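Local coordinates for 2-oxoglutarate (2OG) and Fe(II)-dependent oxygenase superfamily protein (PDB 6KWA) that probably catalyses the irreversible, 2-oxoglutarate-dependent oxidation of the plant hormone indole-3-acetic acid to inactive 2-oxoindole-3-acetic acid, keeping auxin levels in balance, at residues P79-L84 / R150-H155; L164-H169 / H228-K233. All blocks are in the same frame, centred on the assembly; numbering follows the deposited sequence.

Interaction 1: residues P79-L84 / R150-H155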
# COMPACT_ATOMS: atom_id res chain seq x y z
N PRO A 79 -16.09 12.52 2.16
CA PRO A 79 -17.30 12.16 2.89
C PRO A 79 -17.44 10.67 3.16
O PRO A 79 -18.12 10.32 4.09
CB PRO A 79 -18.43 12.67 1.98
CG PRO A 79 -17.79 12.79 0.61
CD PRO A 79 -16.37 13.15 0.86
N TYR A 80 -16.82 9.80 2.37
CA TYR A 80 -17.12 8.38 2.49
C TYR A 80 -16.02 7.63 3.23
O TYR A 80 -16.10 6.41 3.40
CB TYR A 80 -17.30 7.77 1.10
CG TYR A 80 -17.95 8.70 0.11
CD1 TYR A 80 -19.31 8.98 0.16
CD2 TYR A 80 -17.19 9.32 -0.86
CE1 TYR A 80 -19.89 9.85 -0.74
CE2 TYR A 80 -17.75 10.19 -1.77
CZ TYR A 80 -19.10 10.46 -1.71
OH TYR A 80 -19.64 11.33 -2.63
N TYR A 81 -15.06 8.35 3.78
CA TYR A 81 -13.82 7.70 4.16
C TYR A 81 -13.48 7.88 5.62
O TYR A 81 -13.48 9.00 6.13
CB TYR A 81 -12.70 8.28 3.27
CG TYR A 81 -11.28 7.81 3.55
CD1 TYR A 81 -10.92 6.48 3.38
CD2 TYR A 81 -10.28 8.72 3.94
CE1 TYR A 81 -9.62 6.05 3.61
CE2 TYR A 81 -8.97 8.29 4.18
CZ TYR A 81 -8.65 6.95 4.01
OH TYR A 81 -7.36 6.50 4.22
N GLU A 82 -13.16 6.76 6.29
CA GLU A 82 -12.64 6.78 7.64
C GLU A 82 -11.33 5.95 7.70
O GLU A 82 -11.17 4.96 6.98
CB GLU A 82 -13.69 6.22 8.62
CG GLU A 82 -13.28 6.25 10.11
CD GLU A 82 -14.34 5.65 11.02
OE1 GLU A 82 -15.27 4.98 10.49
OE2 GLU A 82 -14.24 5.81 12.26
N ALA A 83 -10.38 6.35 8.53
CA ALA A 83 -9.12 5.66 8.54
C ALA A 83 -8.43 5.72 9.88
O ALA A 83 -8.56 6.71 10.62
CB ALA A 83 -8.19 6.22 7.43
N LEU A 84 -7.67 4.66 10.16
CA LEU A 84 -6.80 4.55 11.31
C LEU A 84 -5.41 4.14 10.82
O LEU A 84 -5.27 3.55 9.75
CB LEU A 84 -7.31 3.52 12.33
CG LEU A 84 -8.61 3.75 13.10
CD1 LEU A 84 -9.36 2.46 13.33
CD2 LEU A 84 -8.24 4.36 14.44
N ARG A 150 -1.99 1.65 7.39
CA ARG A 150 -3.24 2.40 7.38
C ARG A 150 -4.40 1.48 7.05
O ARG A 150 -4.36 0.75 6.06
CB ARG A 150 -3.18 3.55 6.36
CG ARG A 150 -4.27 4.61 6.57
CD ARG A 150 -3.83 6.01 6.14
NE ARG A 150 -4.81 7.04 6.47
CZ ARG A 150 -4.94 7.57 7.69
NH1 ARG A 150 -4.19 7.15 8.68
NH2 ARG A 150 -5.85 8.51 7.93
N ILE A 151 -5.45 1.53 7.86
CA ILE A 151 -6.62 0.71 7.57
C ILE A 151 -7.76 1.65 7.28
O ILE A 151 -7.90 2.72 7.89
CB ILE A 151 -6.98 -0.23 8.72
CG1 ILE A 151 -7.27 0.54 10.01
CG2 ILE A 151 -5.83 -1.22 8.96
CD1 ILE A 151 -7.54 -0.37 11.21
N ASN A 152 -8.59 1.26 6.33
CA ASN A 152 -9.55 2.16 5.77
C ASN A 152 -10.95 1.57 5.83
O ASN A 152 -11.10 0.37 5.66
CB ASN A 152 -9.16 2.45 4.32
CG ASN A 152 -7.68 2.80 4.17
OD1 ASN A 152 -7.24 3.88 4.57
ND2 ASN A 152 -6.89 1.88 3.60
N LYS A 153 -11.95 2.43 6.08
CA LYS A 153 -13.37 2.05 6.02
C LYS A 153 -14.09 2.98 5.05
O LYS A 153 -14.15 4.20 5.28
CB LYS A 153 -14.04 2.14 7.39
CG LYS A 153 -15.55 1.89 7.40
CD LYS A 153 -16.08 1.60 8.81
CE LYS A 153 -17.56 1.91 8.96
NZ LYS A 153 -18.06 1.29 10.24
N TYR A 154 -14.58 2.43 3.94
CA TYR A 154 -15.31 3.26 2.97
C TYR A 154 -16.80 3.07 3.19
O TYR A 154 -17.27 1.92 3.25
CB TYR A 154 -14.95 2.91 1.51
CG TYR A 154 -13.51 3.13 1.26
CD1 TYR A 154 -13.06 4.37 0.82
CD2 TYR A 154 -12.58 2.13 1.53
CE1 TYR A 154 -11.74 4.60 0.64
CE2 TYR A 154 -11.24 2.36 1.36
CZ TYR A 154 -10.83 3.58 0.91
OH TYR A 154 -9.49 3.74 0.75
N HIS A 155 -17.53 4.17 3.30
CA HIS A 155 -18.94 4.06 3.38
C HIS A 155 -19.67 4.67 2.18
O HIS A 155 -19.75 5.90 2.04
CB HIS A 155 -19.43 4.74 4.64
CG HIS A 155 -20.92 4.62 4.83
ND1 HIS A 155 -21.65 5.56 5.53
CD2 HIS A 155 -21.80 3.68 4.39
CE1 HIS A 155 -22.92 5.17 5.53
NE2 HIS A 155 -23.04 4.04 4.85
O HOH W 1 -16.90 3.51 12.04

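Interaction 2: residues L164-H169 / H228-K233. With MG (magnesium ion), chain D.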
# COMPACT_ATOMS: atom_id res chain seq x y z
N LEU A 164 -17.24 8.44 -7.86
CA LEU A 164 -15.99 8.03 -7.22
C LEU A 164 -16.10 8.14 -5.70
O LEU A 164 -16.88 8.95 -5.20
CB LEU A 164 -14.80 8.88 -7.72
CG LEU A 164 -14.32 9.02 -9.17
CD1 LEU A 164 -15.39 8.85 -10.26
CD2 LEU A 164 -13.60 10.36 -9.32
N GLY A 165 -15.33 7.32 -4.98
CA GLY A 165 -15.29 7.37 -3.52
C GLY A 165 -14.27 8.36 -2.96
O GLY A 165 -14.61 9.27 -2.20
N VAL A 166 -13.02 8.19 -3.37
CA VAL A 166 -12.00 9.22 -3.18
C VAL A 166 -11.35 9.46 -4.55
O VAL A 166 -11.32 8.57 -5.41
CB VAL A 166 -10.96 8.86 -2.07
CG1 VAL A 166 -10.12 7.64 -2.45
CG2 VAL A 166 -10.08 10.08 -1.73
N GLN A 167 -10.89 10.69 -4.78
CA GLN A 167 -10.50 11.13 -6.10
C GLN A 167 -9.05 10.78 -6.45
O GLN A 167 -8.25 10.42 -5.58
CB GLN A 167 -10.75 12.63 -6.20
CG GLN A 167 -12.23 12.99 -6.00
CD GLN A 167 -12.51 14.49 -6.01
OE1 GLN A 167 -12.16 15.19 -6.96
NE2 GLN A 167 -13.15 14.99 -4.94
N LEU A 168 -8.77 10.86 -7.74
CA LEU A 168 -7.53 10.40 -8.37
C LEU A 168 -6.25 10.91 -7.66
O LEU A 168 -6.15 12.09 -7.34
CB LEU A 168 -7.56 10.85 -9.83
CG LEU A 168 -6.61 10.28 -10.87
CD1 LEU A 168 -7.00 8.85 -11.20
CD2 LEU A 168 -6.59 11.13 -12.12
N HIS A 169 -5.30 10.02 -7.38
CA HIS A 169 -4.06 10.42 -6.70
C HIS A 169 -2.88 9.46 -6.98
O HIS A 169 -3.06 8.39 -7.58
CB HIS A 169 -4.30 10.52 -5.19
CG HIS A 169 -4.55 9.21 -4.52
ND1 HIS A 169 -5.71 8.48 -4.72
CD2 HIS A 169 -3.81 8.50 -3.64
CE1 HIS A 169 -5.66 7.38 -3.99
NE2 HIS A 169 -4.51 7.36 -3.33
N HIS A 228 -4.26 6.51 -9.27
CA HIS A 228 -5.36 5.60 -9.01
C HIS A 228 -6.48 6.23 -8.19
O HIS A 228 -6.30 7.26 -7.53
CB HIS A 228 -4.83 4.33 -8.30
CG HIS A 228 -4.07 4.60 -7.04
ND1 HIS A 228 -2.79 5.11 -7.04
CD2 HIS A 228 -4.40 4.39 -5.74
CE1 HIS A 228 -2.37 5.22 -5.79
NE2 HIS A 228 -3.32 4.79 -4.98
N ARG A 229 -7.64 5.58 -8.22
CA ARG A 229 -8.79 6.04 -7.45
C ARG A 229 -9.70 4.84 -7.22
O ARG A 229 -9.60 3.83 -7.93
CB ARG A 229 -9.58 7.11 -8.20
CG ARG A 229 -9.73 6.74 -9.64
CD ARG A 229 -10.72 7.60 -10.38
NE ARG A 229 -11.01 7.01 -11.69
CZ ARG A 229 -11.71 7.61 -12.64
NH1 ARG A 229 -12.17 8.84 -12.43
NH2 ARG A 229 -11.93 7.01 -13.80
N VAL A 230 -10.60 4.97 -6.26
CA VAL A 230 -11.59 3.95 -6.02
C VAL A 230 -12.96 4.49 -6.43
O VAL A 230 -13.37 5.58 -6.03
CB VAL A 230 -11.60 3.47 -4.55
CG1 VAL A 230 -11.71 4.66 -3.60
CG2 VAL A 230 -12.74 2.49 -4.33
N GLN A 231 -13.63 3.73 -7.29
CA GLN A 231 -14.95 4.09 -7.78
C GLN A 231 -16.04 3.36 -7.02
O GLN A 231 -15.89 2.18 -6.68
CB GLN A 231 -15.06 3.76 -9.26
CG GLN A 231 -15.03 4.95 -10.16
CD GLN A 231 -15.61 4.61 -11.50
OE1 GLN A 231 -15.70 3.44 -11.86
NE2 GLN A 231 -16.02 5.63 -12.24
N CYS A 232 -17.14 4.04 -6.75
CA CYS A 232 -18.27 3.39 -6.10
C CYS A 232 -19.11 2.58 -7.08
O CYS A 232 -19.60 3.13 -8.06
CB CYS A 232 -19.14 4.41 -5.39
SG CYS A 232 -20.69 3.71 -4.84
N LYS A 233 -19.31 1.29 -6.81
CA LYS A 233 -20.04 0.43 -7.74
C LYS A 233 -21.37 0.04 -7.11
O LYS A 233 -22.34 -0.27 -7.82
CB LYS A 233 -19.24 -0.84 -8.11
CG LYS A 233 -18.04 -0.63 -9.06
CD LYS A 233 -17.34 -1.96 -9.42
CE LYS A 233 -16.48 -2.51 -8.28
NZ LYS A 233 -15.54 -3.61 -8.71
MG MG D . -3.61 5.08 -2.93

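Interaction 1: residues P79-L84 / R150-H155
The phenol oxygen of Tyr81 is gripped by two side chains of the neighbouring strand: Tyr81 OH donates to Asn152 OD1 at 2.6 Å and receives a weak, bent bond from Arg150 NE. Both strands belong to the larger sheet of the double-stranded beta-helix, where 81-84 runs antiparallel to 150-155 at the sheet's edge. With CG anti to the backbone N (chi1 176°), the Tyr81 ring reaches along strand 150-155 towards its start, until the Asn152 amide meets the ring edge, the two planes only 27° apart. Asn152 ND2 is left to bond Ser240 OG, so both ends of the amide are held and its flip is fixed; in this protein Asn152, Tyr154 and Ser240 are all 2-oxoglutarate-binding residues, though no 2-oxoglutarate is bound in this model. The Tyr154 ring lies alongside that of Tyr81, pointing the same way but tilted against it, and Tyr154 CE1 comes within 3.4 Å of Tyr81 CD1. Farther along, the Arg150 guanidinium presents one face to the methyl of Ala83, with Arg150 NH2 3.3 Å from Ala83 CB, while Arg150 NH1 bonds the carbonyl of Gly70. Paired backbone bonds join Glu82 to Lys153 and Leu84 to Ile151, and His155 N closes the end on Tyr80 O at 2.7 Å. On the sheet face of Glu82 and Lys153, the extended chains run side by side. Glu82 OE2 pairs with Lys59, whereas Glu82 OE1 and Lys153 NZ, 4.6 Å apart, are bridged by one water that donates to Glu82 OE1 at 2.7 Å and accepts from Lys153 NZ.

Interaction 2: residues L164-H169 / H228-K233
The metal-binding facial triad of the 2-oxoglutarate oxygenases draws two of its three ligands from this contact, His169 and His228, with Asp171 supplying the third. A magnesium ion occupies the site, 2.1 Å from His228 NE2 and 2.5 Å from His169 NE2. The imidazoles cross obliquely, planes 50° apart. Both residues point to the same face of the sheet, and with CG between the backbone N and carbonyl carbon (chi1 68° in His169, 56° in His228) the rings are turned towards the shared ion. Behind them, His228 N donates to His169 O at 2.8 Å, and His169 N returns a bond to His228 O. His228 ND1 is anchored on Val226 O, a second-shell bond that fixes the ring's rotation. At the corner formed by Gly165 and Val166, Gly165 N donates to Val230 O at 2.8 Å, and Val166 CG1 meets Val230 CG1 at 3.6 Å. The extended Arg229 chain passes between Leu168 CD1 and the Leu164 methyls, Leu164 CD2 lying 3.7 Å from Arg229 NH1 and Leu164 CD1 3.8 Å from Gln231 NE2. An alanine in place of Leu164 would probably open a gap beside Arg229 NH1 and Gln231 NE2 and let the arginine chain shift. Histidines paired on adjacent antiparallel strands, with an aspartate two residues after the first, typify the His-X-Asp...His site of the double-stranded beta-helix.

How the interactions relate
After an N-terminal region of short strands and helices, the chain reaches strand 81-87 and passes through a largely helical region before strand 147-155 returns to pair with it, closing the loop of interaction 1. Only afterwards does strand 164-169 open interaction 2, which strand 228-231 closes after a mainly strand-and-loop excursion. The two loops therefore stand in series, neither nesting nor crossing. Interaction 1 builds the edge of the larger sheet and interaction 2 the edge of the smaller, their centres about 13 Å apart. They meet directly: the Tyr80 ring packs on the Gly165 backbone, and Tyr154 approaches Val230. The cosubstrate-binding Tyr154 side chain lies about 7 Å from the magnesium ion held at the smaller sheet.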